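Local coordinates for protein EF0056 (Enterococcus faecalis, PDB 6ORI) that is a surface protein of unknown molecular function whose immunoglobulin-like N-terminal region probably takes part in biofilm formation, at residues A[20-25]-A[166-171]; A[32-37]-A[53-58]; A[253-258]-A[332-337]; A[279-284]-A[345-350]. All coordinates share one frame; numbering follows the deposited sequence.

Contact 1: residues A[20-25]-A[166-171]; sequences QENPGY and MYRIYL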
loop_
_atom_site.group_PDB
_atom_site.type_symbol
_atom_site.label_atom_id
_atom_site.label_comp_id
_atom_site.label_asym_id
_atom_site.label_seq_id
_atom_site.Cartn_x
_atom_site.Cartn_y
_atom_site.Cartn_z
ATOM N N GLN A 20 -10.311 13.341 -0.599
ATOM C CA GLN A 20 -9.903 12.564 -1.759
ATOM C C GLN A 20 -11.123 12.324 -2.633
ATOM O O GLN A 20 -12.260 12.586 -2.234
ATOM C CB GLN A 20 -9.313 11.221 -1.333
ATOM C CG GLN A 20 -10.318 10.268 -0.668
ATOM C CD GLN A 20 -9.712 8.927 -0.366
ATOM O OE1 GLN A 20 -8.558 8.846 0.034
ATOM N NE2 GLN A 20 -10.480 7.861 -0.572
ATOM N N GLU A 21 -10.882 11.811 -3.830
ATOM C CA GLU A 21 -11.965 11.448 -4.732
ATOM C C GLU A 21 -12.643 10.155 -4.286
ATOM O O GLU A 21 -11.989 9.121 -4.147
ATOM C CB GLU A 21 -11.423 11.272 -6.158
ATOM C CG GLU A 21 -10.872 12.558 -6.773
ATOM C CD GLU A 21 -10.611 12.477 -8.286
ATOM O OE1 GLU A 21 -9.981 11.509 -8.791
ATOM O OE2 GLU A 21 -11.035 13.420 -8.990
ATOM N N ASN A 22 -13.957 10.222 -4.060
ATOM C CA ASN A 22 -14.772 9.043 -3.740
ATOM C C ASN A 22 -15.995 8.986 -4.651
ATOM O O ASN A 22 -17.122 9.073 -4.172
ATOM C CB ASN A 22 -15.218 9.071 -2.272
ATOM C CG ASN A 22 -14.049 8.983 -1.307
ATOM O OD1 ASN A 22 -13.190 8.109 -1.434
ATOM N ND2 ASN A 22 -14.009 9.891 -0.335
ATOM N N PRO A 23 -15.772 8.867 -5.969
ATOM C CA PRO A 23 -16.857 8.872 -6.958
ATOM C C PRO A 23 -17.645 7.568 -7.036
ATOM O O PRO A 23 -18.707 7.556 -7.663
ATOM C CB PRO A 23 -16.116 9.084 -8.271
ATOM C CG PRO A 23 -14.793 8.430 -8.042
ATOM C CD PRO A 23 -14.452 8.698 -6.605
ATOM N N GLY A 24 -17.133 6.501 -6.439
ATOM C CA GLY A 24 -17.762 5.203 -6.555
ATOM C C GLY A 24 -16.809 4.270 -7.263
ATOM O O GLY A 24 -15.653 4.622 -7.495
ATOM N N TYR A 25 -17.306 3.088 -7.598
ATOM C CA TYR A 25 -16.473 2.015 -8.119
ATOM C C TYR A 25 -16.963 1.554 -9.465
ATOM O O TYR A 25 -18.165 1.497 -9.725
ATOM C CB TYR A 25 -16.471 0.813 -7.183
ATOM C CG TYR A 25 -15.807 1.068 -5.856
ATOM C CD1 TYR A 25 -14.538 1.629 -5.788
ATOM C CD2 TYR A 25 -16.456 0.763 -4.663
ATOM C CE1 TYR A 25 -13.932 1.885 -4.571
ATOM C CE2 TYR A 25 -15.855 1.007 -3.439
ATOM C CZ TYR A 25 -14.594 1.571 -3.399
ATOM O OH TYR A 25 -13.995 1.810 -2.181
ATOM N N MET A 166 1.170 11.912 3.035
ATOM C CA MET A 166 0.523 10.858 2.300
ATOM C C MET A 166 0.696 10.912 0.801
ATOM O O MET A 166 1.020 11.958 0.208
ATOM C CB MET A 166 -0.957 10.843 2.643
ATOM C CG MET A 166 -1.766 11.990 2.075
ATOM S SD MET A 166 -2.317 11.825 0.353
ATOM C CE MET A 166 -3.557 10.574 0.549
ATOM N N TYR A 167 0.469 9.759 0.186
ATOM C CA TYR A 167 0.233 9.668 -1.250
ATOM C C TYR A 167 -0.857 8.631 -1.483
ATOM O O TYR A 167 -1.054 7.737 -0.659
ATOM C CB TYR A 167 1.496 9.298 -2.011
ATOM C CG TYR A 167 2.167 8.017 -1.598
ATOM C CD1 TYR A 167 1.689 6.780 -2.001
ATOM C CD2 TYR A 167 3.321 8.054 -0.834
ATOM C CE1 TYR A 167 2.346 5.607 -1.603
ATOM C CE2 TYR A 167 3.983 6.910 -0.460
ATOM C CZ TYR A 167 3.501 5.701 -0.853
ATOM O OH TYR A 167 4.194 4.577 -0.453
ATOM N N ARG A 168 -1.584 8.771 -2.586
ATOM C CA ARG A 168 -2.544 7.763 -3.031
ATOM C C ARG A 168 -2.418 7.607 -4.532
ATOM O O ARG A 168 -2.495 8.601 -5.262
ATOM C CB ARG A 168 -3.970 8.172 -2.656
ATOM C CG ARG A 168 -5.071 7.209 -3.145
ATOM C CD ARG A 168 -6.452 7.853 -3.082
ATOM N NE ARG A 168 -7.533 6.882 -3.150
ATOM C CZ ARG A 168 -8.783 7.157 -3.511
ATOM N NH1 ARG A 168 -9.143 8.372 -3.891
ATOM N NH2 ARG A 168 -9.681 6.185 -3.488
ATOM N N ILE A 169 -2.221 6.386 -5.016
ATOM C CA ILE A 169 -2.239 6.102 -6.436
ATOM C C ILE A 169 -3.429 5.195 -6.744
ATOM O O ILE A 169 -3.767 4.300 -5.960
ATOM C CB ILE A 169 -0.892 5.523 -6.908
ATOM C CG1 ILE A 169 -0.802 5.558 -8.439
ATOM C CG2 ILE A 169 -0.669 4.121 -6.345
ATOM C CD1 ILE A 169 0.569 5.225 -8.984
ATOM N N TYR A 170 -4.121 5.467 -7.839
ATOM C CA TYR A 170 -5.325 4.721 -8.157
ATOM C C TYR A 170 -5.620 4.791 -9.637
ATOM O O TYR A 170 -5.023 5.573 -10.359
ATOM C CB TYR A 170 -6.522 5.206 -7.321
ATOM C CG TYR A 170 -6.880 6.676 -7.413
ATOM C CD1 TYR A 170 -6.113 7.646 -6.761
ATOM C CD2 TYR A 170 -8.025 7.095 -8.074
ATOM C CE1 TYR A 170 -6.466 8.993 -6.817
ATOM C CE2 TYR A 170 -8.374 8.439 -8.130
ATOM C CZ TYR A 170 -7.585 9.368 -7.483
ATOM O OH TYR A 170 -7.899 10.706 -7.487
ATOM N N LEU A 171 -6.516 3.927 -10.091
ATOM C CA LEU A 171 -6.881 3.834 -11.491
ATOM C C LEU A 171 -8.334 4.209 -11.683
ATOM O O LEU A 171 -9.191 3.700 -10.953
ATOM C CB LEU A 171 -6.650 2.404 -11.943
ATOM C CG LEU A 171 -6.892 2.109 -13.408
ATOM C CD1 LEU A 171 -5.872 2.835 -14.252
ATOM C CD2 LEU A 171 -6.831 0.602 -13.649
HETATM O O HOH W 1 -8.171 11.010 -4.595
HETATM O O HOH W 2 -12.658 6.047 -3.210
#

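Contact 2: residues A[32-37]-A[53-58]; sequences SDLQFN and FEVYGK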
loop_
_atom_site.group_PDB
_atom_site.type_symbol
_atom_site.label_atom_id
_atom_site.label_comp_id
_atom_site.label_asym_id
_atom_site.label_seq_id
_atom_site.Cartn_x
_atom_site.Cartn_y
_atom_site.Cartn_z
ATOM N N SER A 32 -4.580 -5.964 -11.676
ATOM C CA SER A 32 -4.330 -6.540 -10.365
ATOM C C SER A 32 -3.338 -5.782 -9.511
ATOM O O SER A 32 -3.281 -6.041 -8.327
ATOM C CB SER A 32 -3.925 -8.013 -10.453
ATOM O OG SER A 32 -2.770 -8.170 -11.242
ATOM N N ASP A 33 -2.585 -4.833 -10.048
ATOM C CA ASP A 33 -1.646 -4.110 -9.196
ATOM C C ASP A 33 -1.332 -2.743 -9.758
ATOM O O ASP A 33 -1.247 -2.548 -10.969
ATOM C CB ASP A 33 -0.355 -4.912 -9.043
ATOM C CG ASP A 33 0.384 -4.638 -7.745
ATOM O OD1 ASP A 33 -0.110 -3.906 -6.851
ATOM O OD2 ASP A 33 1.464 -5.259 -7.571
ATOM N N LEU A 34 -1.189 -1.801 -8.831
ATOM C CA LEU A 34 -0.721 -0.455 -9.137
ATOM C C LEU A 34 -0.076 0.062 -7.873
ATOM O O LEU A 34 -0.701 0.085 -6.816
ATOM C CB LEU A 34 -1.900 0.415 -9.564
ATOM C CG LEU A 34 -1.583 1.836 -10.004
ATOM C CD1 LEU A 34 -0.699 1.845 -11.237
ATOM C CD2 LEU A 34 -2.878 2.598 -10.251
ATOM N N GLN A 35 1.204 0.419 -7.948
ATOM C CA GLN A 35 1.948 0.867 -6.781
ATOM C C GLN A 35 2.803 2.069 -7.111
ATOM O O GLN A 35 3.313 2.190 -8.224
ATOM C CB GLN A 35 2.878 -0.226 -6.278
ATOM C CG GLN A 35 2.225 -1.527 -5.920
ATOM C CD GLN A 35 1.412 -1.454 -4.671
ATOM O OE1 GLN A 35 1.628 -0.610 -3.802
ATOM N NE2 GLN A 35 0.450 -2.330 -4.576
ATOM N N PHE A 36 2.958 2.948 -6.117
ATOM C CA PHE A 36 3.840 4.111 -6.158
ATOM C C PHE A 36 4.931 3.892 -5.141
ATOM O O PHE A 36 4.651 3.712 -3.957
ATOM C CB PHE A 36 3.038 5.369 -5.823
ATOM C CG PHE A 36 3.833 6.642 -5.765
ATOM C CD1 PHE A 36 4.276 7.278 -6.918
ATOM C CD2 PHE A 36 4.116 7.217 -4.553
ATOM C CE1 PHE A 36 4.991 8.459 -6.834
ATOM C CE2 PHE A 36 4.825 8.404 -4.492
ATOM C CZ PHE A 36 5.256 9.002 -5.624
ATOM N N ASN A 37 6.180 3.885 -5.609
ATOM C CA ASN A 37 7.306 3.543 -4.747
ATOM C C ASN A 37 8.353 4.660 -4.761
ATOM O O ASN A 37 9.277 4.646 -5.569
ATOM C CB ASN A 37 7.952 2.231 -5.171
ATOM C CG ASN A 37 9.085 1.830 -4.234
ATOM O OD1 ASN A 37 9.148 2.288 -3.102
ATOM N ND2 ASN A 37 9.986 1.012 -4.726
ATOM N N PHE A 53 11.118 8.142 -7.790
ATOM C CA PHE A 53 10.104 7.100 -7.588
ATOM C C PHE A 53 10.032 6.180 -8.790
ATOM O O PHE A 53 10.544 6.506 -9.854
ATOM C CB PHE A 53 8.699 7.683 -7.274
ATOM C CG PHE A 53 8.033 8.392 -8.450
ATOM C CD1 PHE A 53 7.216 7.719 -9.343
ATOM C CD2 PHE A 53 8.245 9.743 -8.643
ATOM C CE1 PHE A 53 6.622 8.397 -10.395
ATOM C CE2 PHE A 53 7.636 10.426 -9.678
ATOM C CZ PHE A 53 6.841 9.758 -10.560
ATOM N N GLU A 54 9.355 5.054 -8.612
ATOM C CA GLU A 54 8.949 4.181 -9.703
ATOM C C GLU A 54 7.472 3.878 -9.527
ATOM O O GLU A 54 6.917 3.981 -8.410
ATOM C CB GLU A 54 9.705 2.851 -9.689
ATOM C CG GLU A 54 11.191 3.011 -9.808
ATOM C CD GLU A 54 11.939 1.693 -9.903
ATOM O OE1 GLU A 54 11.553 0.692 -9.243
ATOM O OE2 GLU A 54 12.937 1.669 -10.629
ATOM N N VAL A 55 6.833 3.519 -10.636
ATOM C CA VAL A 55 5.442 3.064 -10.618
ATOM C C VAL A 55 5.422 1.622 -11.097
ATOM O O VAL A 55 6.085 1.284 -12.079
ATOM C CB VAL A 55 4.532 3.938 -11.503
ATOM C CG1 VAL A 55 3.074 3.507 -11.392
ATOM C CG2 VAL A 55 4.698 5.398 -11.169
ATOM N N TYR A 56 4.711 0.763 -10.365
ATOM C CA TYR A 56 4.525 -0.621 -10.778
ATOM C C TYR A 56 3.085 -0.839 -11.184
ATOM O O TYR A 56 2.164 -0.282 -10.584
ATOM C CB TYR A 56 4.910 -1.609 -9.650
ATOM C CG TYR A 56 6.257 -1.296 -9.059
ATOM C CD1 TYR A 56 7.351 -1.045 -9.863
ATOM C CD2 TYR A 56 6.432 -1.199 -7.693
ATOM C CE1 TYR A 56 8.575 -0.699 -9.315
ATOM C CE2 TYR A 56 7.642 -0.852 -7.152
ATOM C CZ TYR A 56 8.710 -0.620 -7.962
ATOM O OH TYR A 56 9.902 -0.245 -7.384
ATOM N N GLY A 57 2.886 -1.658 -12.202
ATOM C CA GLY A 57 1.561 -1.972 -12.683
ATOM C C GLY A 57 1.482 -3.371 -13.197
ATOM O O GLY A 57 2.451 -3.889 -13.748
ATOM N N LYS A 58 0.334 -4.004 -13.013
ATOM C CA LYS A 58 0.122 -5.317 -13.588
ATOM C C LYS A 58 -1.347 -5.499 -13.912
ATOM O O LYS A 58 -2.255 -5.135 -13.121
ATOM C CB LYS A 58 0.600 -6.438 -12.662
ATOM C CG LYS A 58 0.234 -7.781 -13.286
ATOM C CD LYS A 58 0.725 -8.947 -12.553
ATOM C CE LYS A 58 0.041 -10.230 -13.029
ATOM N NZ LYS A 58 -0.052 -10.373 -14.501
#

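Contact 3: residues A[253-258]-A[332-337]; sequences SYSTSA and FANASP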
loop_
_atom_site.group_PDB
_atom_site.type_symbol
_atom_site.label_atom_id
_atom_site.label_comp_id
_atom_site.label_asym_id
_atom_site.label_seq_id
_atom_site.Cartn_x
_atom_site.Cartn_y
_atom_site.Cartn_z
ATOM N N SER A 253 6.941 -19.247 -6.736
ATOM C CA SER A 253 6.233 -20.302 -6.039
ATOM C C SER A 253 6.919 -20.580 -4.702
ATOM O O SER A 253 8.085 -20.995 -4.665
ATOM C CB SER A 253 6.241 -21.573 -6.869
ATOM O OG SER A 253 5.840 -22.684 -6.074
ATOM N N TYR A 254 6.189 -20.385 -3.615
ATOM C CA TYR A 254 6.718 -20.724 -2.289
ATOM C C TYR A 254 7.016 -22.201 -2.162
ATOM O O TYR A 254 8.070 -22.589 -1.692
ATOM C CB TYR A 254 5.729 -20.310 -1.208
ATOM C CG TYR A 254 6.180 -20.616 0.214
ATOM C CD1 TYR A 254 6.960 -19.709 0.924
ATOM C CD2 TYR A 254 5.802 -21.794 0.849
ATOM C CE1 TYR A 254 7.379 -19.997 2.228
ATOM C CE2 TYR A 254 6.200 -22.080 2.148
ATOM C CZ TYR A 254 6.988 -21.173 2.830
ATOM O OH TYR A 254 7.397 -21.376 4.130
ATOM N N SER A 255 6.063 -23.016 -2.594
ATOM C CA SER A 255 6.173 -24.463 -2.478
ATOM C C SER A 255 7.399 -25.006 -3.186
ATOM O O SER A 255 8.114 -25.850 -2.644
ATOM C CB SER A 255 4.903 -25.098 -3.049
ATOM O OG SER A 255 3.783 -24.700 -2.286
ATOM N N THR A 256 7.658 -24.525 -4.391
ATOM C CA THR A 256 8.782 -25.057 -5.159
ATOM C C THR A 256 10.124 -24.396 -4.823
ATOM O O THR A 256 11.152 -25.057 -4.840
ATOM C CB THR A 256 8.557 -24.975 -6.663
ATOM O OG1 THR A 256 8.555 -23.613 -7.081
ATOM C CG2 THR A 256 7.257 -25.618 -7.048
ATOM N N SER A 257 10.117 -23.117 -4.462
ATOM C CA SER A 257 11.335 -22.324 -4.492
ATOM C C SER A 257 11.768 -21.659 -3.189
ATOM O O SER A 257 12.912 -21.236 -3.077
ATOM C CB SER A 257 11.193 -21.232 -5.557
ATOM O OG SER A 257 10.908 -21.803 -6.822
ATOM N N ALA A 258 10.893 -21.529 -2.196
ATOM C CA ALA A 258 11.298 -20.823 -0.993
ATOM C C ALA A 258 12.412 -21.549 -0.261
ATOM O O ALA A 258 12.373 -22.762 -0.125
ATOM C CB ALA A 258 10.122 -20.629 -0.061
ATOM N N PHE A 332 -0.032 -17.704 -2.135
ATOM C CA PHE A 332 1.146 -17.137 -2.778
ATOM C C PHE A 332 0.984 -16.977 -4.281
ATOM O O PHE A 332 1.922 -16.537 -4.947
ATOM C CB PHE A 332 2.367 -18.010 -2.510
ATOM C CG PHE A 332 2.986 -17.810 -1.151
ATOM C CD1 PHE A 332 3.969 -16.860 -0.947
ATOM C CD2 PHE A 332 2.588 -18.594 -0.077
ATOM C CE1 PHE A 332 4.549 -16.693 0.293
ATOM C CE2 PHE A 332 3.167 -18.406 1.162
ATOM C CZ PHE A 332 4.137 -17.444 1.329
ATOM N N ALA A 333 -0.186 -17.328 -4.816
ATOM C CA ALA A 333 -0.385 -17.319 -6.275
ATOM C C ALA A 333 0.762 -18.092 -6.913
ATOM O O ALA A 333 1.446 -17.574 -7.799
ATOM C CB ALA A 333 -0.468 -15.878 -6.795
ATOM N N ASN A 334 0.991 -19.328 -6.450
ATOM C CA ASN A 334 2.174 -20.076 -6.817
ATOM C C ASN A 334 2.302 -20.221 -8.327
ATOM O O ASN A 334 1.330 -20.570 -9.015
ATOM C CB ASN A 334 2.208 -21.478 -6.174
ATOM C CG ASN A 334 2.523 -21.463 -4.662
ATOM O OD1 ASN A 334 3.335 -20.678 -4.144
ATOM N ND2 ASN A 334 1.893 -22.390 -3.952
ATOM N N ALA A 335 3.501 -19.919 -8.813
ATOM C CA ALA A 335 3.884 -20.039 -10.226
ATOM C C ALA A 335 3.209 -19.013 -11.131
ATOM O O ALA A 335 3.334 -19.095 -12.354
ATOM C CB ALA A 335 3.647 -21.454 -10.721
ATOM N N SER A 336 2.539 -18.027 -10.537
ATOM C CA SER A 336 1.892 -16.945 -11.274
ATOM C C SER A 336 2.552 -15.614 -10.918
ATOM O O SER A 336 3.042 -15.455 -9.803
ATOM C CB SER A 336 0.425 -16.856 -10.875
ATOM O OG SER A 336 -0.222 -15.717 -11.436
ATOM N N PRO A 337 2.565 -14.655 -11.853
ATOM C CA PRO A 337 3.089 -13.333 -11.539
ATOM C C PRO A 337 2.116 -12.466 -10.778
ATOM O O PRO A 337 2.466 -11.325 -10.481
ATOM C CB PRO A 337 3.371 -12.742 -12.930
ATOM C CG PRO A 337 2.403 -13.401 -13.821
ATOM C CD PRO A 337 2.291 -14.813 -13.295
#

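Contact 4: residues A[279-284]-A[345-350]; sequences GIQMHM and VLQLTK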
loop_
_atom_site.group_PDB
_atom_site.type_symbol
_atom_site.label_atom_id
_atom_site.label_comp_id
_atom_site.label_asym_id
_atom_site.label_seq_id
_atom_site.Cartn_x
_atom_site.Cartn_y
_atom_site.Cartn_z
ATOM N N GLY A 279 -9.298 -9.588 19.407
ATOM C CA GLY A 279 -8.978 -10.614 18.442
ATOM C C GLY A 279 -8.241 -10.052 17.240
ATOM O O GLY A 279 -8.463 -8.925 16.794
ATOM N N ILE A 280 -7.370 -10.888 16.698
ATOM C CA ILE A 280 -6.631 -10.581 15.482
ATOM C C ILE A 280 -6.772 -11.795 14.591
ATOM O O ILE A 280 -6.312 -12.885 14.948
ATOM C CB ILE A 280 -5.149 -10.285 15.746
ATOM C CG1 ILE A 280 -5.033 -9.162 16.767
ATOM C CG2 ILE A 280 -4.442 -9.923 14.442
ATOM C CD1 ILE A 280 -3.662 -8.987 17.334
ATOM N N GLN A 281 -7.433 -11.629 13.454
ATOM C CA GLN A 281 -7.644 -12.719 12.502
ATOM C C GLN A 281 -6.744 -12.576 11.304
ATOM O O GLN A 281 -6.532 -11.471 10.813
ATOM C CB GLN A 281 -9.090 -12.768 11.983
ATOM C CG GLN A 281 -10.144 -12.707 13.075
ATOM C CD GLN A 281 -11.551 -12.964 12.569
ATOM O OE1 GLN A 281 -11.854 -12.916 11.377
ATOM N NE2 GLN A 281 -12.440 -13.258 13.507
ATOM N N MET A 282 -6.243 -13.696 10.806
ATOM C CA MET A 282 -5.524 -13.735 9.539
ATOM C C MET A 282 -6.477 -14.277 8.505
ATOM O O MET A 282 -7.128 -15.332 8.727
ATOM C CB MET A 282 -4.318 -14.661 9.645
ATOM C CG MET A 282 -3.359 -14.528 8.495
ATOM S SD MET A 282 -1.977 -15.637 8.767
ATOM C CE MET A 282 -0.932 -15.154 7.403
ATOM N N HIS A 283 -6.616 -13.566 7.391
ATOM C CA HIS A 283 -7.430 -14.044 6.281
ATOM C C HIS A 283 -6.580 -14.312 5.064
ATOM O O HIS A 283 -5.640 -13.559 4.779
ATOM C CB HIS A 283 -8.497 -13.018 5.891
ATOM C CG HIS A 283 -9.560 -12.796 6.926
ATOM N ND1 HIS A 283 -10.726 -12.104 6.659
ATOM C CD2 HIS A 283 -9.643 -13.184 8.217
ATOM C CE1 HIS A 283 -11.469 -12.064 7.751
ATOM N NE2 HIS A 283 -10.842 -12.724 8.711
ATOM N N MET A 284 -6.954 -15.342 4.331
ATOM C CA MET A 284 -6.405 -15.631 3.028
ATOM C C MET A 284 -7.246 -14.915 1.993
ATOM O O MET A 284 -8.479 -14.986 2.037
ATOM C CB MET A 284 -6.436 -17.133 2.783
ATOM C CG MET A 284 -5.876 -17.517 1.431
ATOM S SD MET A 284 -5.911 -19.280 1.077
ATOM C CE MET A 284 -4.536 -19.839 2.067
ATOM N N VAL A 345 -7.042 -8.701 10.419
ATOM C CA VAL A 345 -8.236 -8.053 10.938
ATOM C C VAL A 345 -8.028 -7.764 12.428
ATOM O O VAL A 345 -7.970 -8.696 13.236
ATOM C CB VAL A 345 -9.456 -8.949 10.733
ATOM C CG1 VAL A 345 -10.693 -8.276 11.260
ATOM C CG2 VAL A 345 -9.632 -9.331 9.266
ATOM N N LEU A 346 -7.921 -6.490 12.781
ATOM C CA LEU A 346 -7.655 -6.058 14.155
ATOM C C LEU A 346 -8.973 -5.635 14.750
ATOM O O LEU A 346 -9.435 -4.529 14.505
ATOM C CB LEU A 346 -6.680 -4.868 14.171
ATOM C CG LEU A 346 -5.396 -4.989 13.337
ATOM C CD1 LEU A 346 -4.558 -3.738 13.452
ATOM C CD2 LEU A 346 -4.588 -6.170 13.787
ATOM N N GLN A 347 -9.590 -6.511 15.519
ATOM C CA GLN A 347 -10.871 -6.208 16.129
ATOM C C GLN A 347 -10.694 -5.202 17.245
ATOM O O GLN A 347 -9.833 -5.354 18.097
ATOM C CB GLN A 347 -11.499 -7.484 16.666
ATOM C CG GLN A 347 -11.655 -8.571 15.597
ATOM C CD GLN A 347 -12.640 -9.645 15.992
ATOM O OE1 GLN A 347 -12.817 -9.935 17.176
ATOM N NE2 GLN A 347 -13.294 -10.241 15.000
ATOM N N LEU A 348 -11.480 -4.136 17.218
ATOM C CA LEU A 348 -11.393 -3.116 18.248
ATOM C C LEU A 348 -12.216 -3.494 19.473
ATOM O O LEU A 348 -13.256 -4.121 19.368
ATOM C CB LEU A 348 -11.878 -1.787 17.690
ATOM C CG LEU A 348 -11.091 -1.263 16.491
ATOM C CD1 LEU A 348 -11.771 -0.021 15.965
ATOM C CD2 LEU A 348 -9.652 -0.993 16.828
ATOM N N THR A 349 -11.756 -3.055 20.644
ATOM C CA THR A 349 -12.421 -3.369 21.908
ATOM C C THR A 349 -13.562 -2.422 22.191
ATOM O O THR A 349 -14.434 -2.734 23.004
ATOM C CB THR A 349 -11.458 -3.245 23.078
ATOM O OG1 THR A 349 -10.892 -1.939 23.054
ATOM C CG2 THR A 349 -10.351 -4.285 23.000
ATOM N N LYS A 350 -13.544 -1.263 21.554
ATOM C CA LYS A 350 -14.639 -0.308 21.657
ATOM C C LYS A 350 -14.646 0.509 20.374
ATOM O O LYS A 350 -13.692 0.448 19.591
ATOM C CB LYS A 350 -14.489 0.574 22.902
ATOM C CG LYS A 350 -13.195 1.312 22.973
ATOM C CD LYS A 350 -12.992 1.966 24.334
ATOM C CE LYS A 350 -12.746 0.936 25.408
ATOM N NZ LYS A 350 -12.386 1.548 26.712
#

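Contact 1: residues A[20-25]-A[166-171]
The amide of Gln20 lies flat over one face of the Arg168 guanidinium, the two planes only 11° apart although the side chains themselves cross at about a right angle. NE2 of Gln20 comes within 3.5 Å of Arg168 NH2, but both are donors, so this is stacking of flat groups; NE2 directs one N-H to Asn22 OD1, and OE1 accepts from Asn17. Beneath the other face of the guanidinium lies the ring of Tyr170, with Arg168 NH1 above the ring centre, so the arginine is layered between amide and phenol. An extended chain, its CG anti to the backbone N (chi1 177°), brings the guanidinium out to the loop, where NH1 donates in plane to a lone pair of Glu21 O at 3.0 Å. At the edge of its ring, Tyr170 OH donates to Glu21 OE1 at 2.6 Å, meeting it from above the carboxylate plane, which stands 65° to the ring. One water joins Glu21 N, Arg168 NH1 and Tyr170 OH. Arginine suits this place because its many N-H groups serve loop and sheet together: NH2 also forms a salt bridge with Glu185. Stacking and hydrogen bonds thus tie the N-terminal loop before strand 31-38 to strand 166-173, and a Glu21-Arg71 salt bridge ties it to strand 68-74, within an antiparallel, immunoglobulin-like beta domain.

Contact 2: residues A[32-37]-A[53-58]
Phe36 and Phe53 make the dense end of this hairpin: CE1 of Phe36 stands over one face of the Phe53 ring, 3.4 Å from CD1, with the planes inclined at 41°. Phe53 CG sits between its backbone N and carbonyl carbon (chi1 70°), which turns the ring across that of Phe36. On the same face Leu34 CD1 and Val55 CG1 lie side by side, 4.1 Å apart, and Ile169 covers both; branched and aromatic residues suit this dry side.

The other face is polar and includes the partly exposed Asn37 and Glu54. Asn37 ND2 donates in its amide plane to Tyr56 OH at 2.9 Å, and that hydroxyl in turn donates a hydrogen bond to Glu54 OE1, on its anti lone pair, at 2.7 Å. Further along, Gln35 NE2 reaches the syn lone pair of Asp33 OD1, while Asp33 OD2 bonds to Thr247 of the second sheet.

Backbone bonds pair the antiparallel strands, until Ser32 N and Asp33 N both reach Lys58 O from one side, at 2.9 and 3.1 Å, a classic beta bulge. Donating to the carboxylate would be expected to make the phenol oxygen a better acceptor for the Asn37 N-H, so the two bonds probably reinforce each other.

Contact 3: residues A[253-258]-A[332-337]
Tyr254 lays its ring over that of Phe332 in an offset stack, centroids 4.7 Å apart and planes at 17°. The shift is large enough that Tyr254 CB, rather than the ring, lies above the middle of the phenylalanine: it is 3.7 Å from the centroid in a CH-pi contact, while CD1 comes to 3.6 Å from Phe332 CZ. With CG anti to the backbone N (chi1 180°), the tyrosine ring extends outward over the CZ end of its partner. Beside the stack, Asn334 OD1 accepts from Tyr254 N at 2.9 Å; the bond is bent, 138° at the hydrogen, and comes from above the carbonyl plane of the amide. A short asparagine is apt here, since its oxygen reaches a first-turn N-H that has no helical acceptor.

That N-H belongs to helix 254-257, whose N-cap is Ser253: its OG accepts from Thr256 N at 3.1 Å. Serine is a usual choice for such a cap, being small and able to turn its oxygen back to the first turn. On the other side, Asn334 and Ala335 occupy the corners of a type II beta turn from Ala333 to Ser336, closed by Ser336 N to Ala333 O at 3.0 Å.

Farther out, Tyr254 OH accepts from Trp263 N, and the Trp263 ring meets the tyrosine edge-to-face. Lys248 NZ donates to the carbonyls of Phe332 and Ser336, and Asn251 ND2 to that of Ala335.

Contact 4: residues A[279-284]-A[345-350]
Gln281 OE1 is gripped by two donors: His283 NE2 meets it at 2.9 Å, nearly straight at 173°, in the carbonyl plane and on a lone pair, and Ser233 N supplies the second bond. Because the acceptor also lies in the imidazole plane, the bond fixes the rotation of the histidine ring and presents its face to the neighbouring strand. Onto that face comes Val345 CG2, 3.7 Å from the ring centroid in a CH-pi contact, nearest CE1 and NE2. Valine suits the spot, for with CG1 anti to the backbone N (chi1 180°) its second methyl is directed at the imidazole, while the beta-branch sits easily in a strand.

The antiparallel backbone pairing of strands 277-284 and 340-348, inner neighbours in a five-stranded sheet of the second beta domain, carries these side chains. Gln281 and Val345 form a hydrogen-bonded pair, with Val345 N to Gln281 O the shorter link at 2.8 Å and Gln281 N to Val345 O at 3.0 Å. One step along, Gln347 N donates to Gly279 O, and its CB and CG pack against that same oxygen.

The Gln281 and Gln347 side chains cross obliquely. In the modelled conformer their NE2 atoms, both donors, do not bond to each other, and Gln347 NE2 donates to Ser233 O instead. Ile280 CG2 and Leu346 CD2 meet at 3.8 Å on the opposite face, side by side and pointing the same way, with Ile307 and Val277 packed around them.

How the contacts relate
Contacts 1 and 2 belong to the first half of the chain; contact 2 falls between the segments of contact 1, and both close before contacts 3 and 4 begin. The first two share the ten-stranded antiparallel sheet; their centres lie about 15 Å apart, and Ile169 and Tyr167 of contact 1 pack on the hairpin 31-38/50-59. Contact 4 sits inside the five-stranded sheet. Contact 3, about 27 Å away centre to centre, joins the short helix 254-257 to a loop before strand 340-348, its segments alternating with those of contact 4. Contact 2 also touches contact 3, where Lys58 meets Pro337. Contacts 1 and 4 are about 17 Å apart at their nearest atoms, consistent with two beta domains side by side.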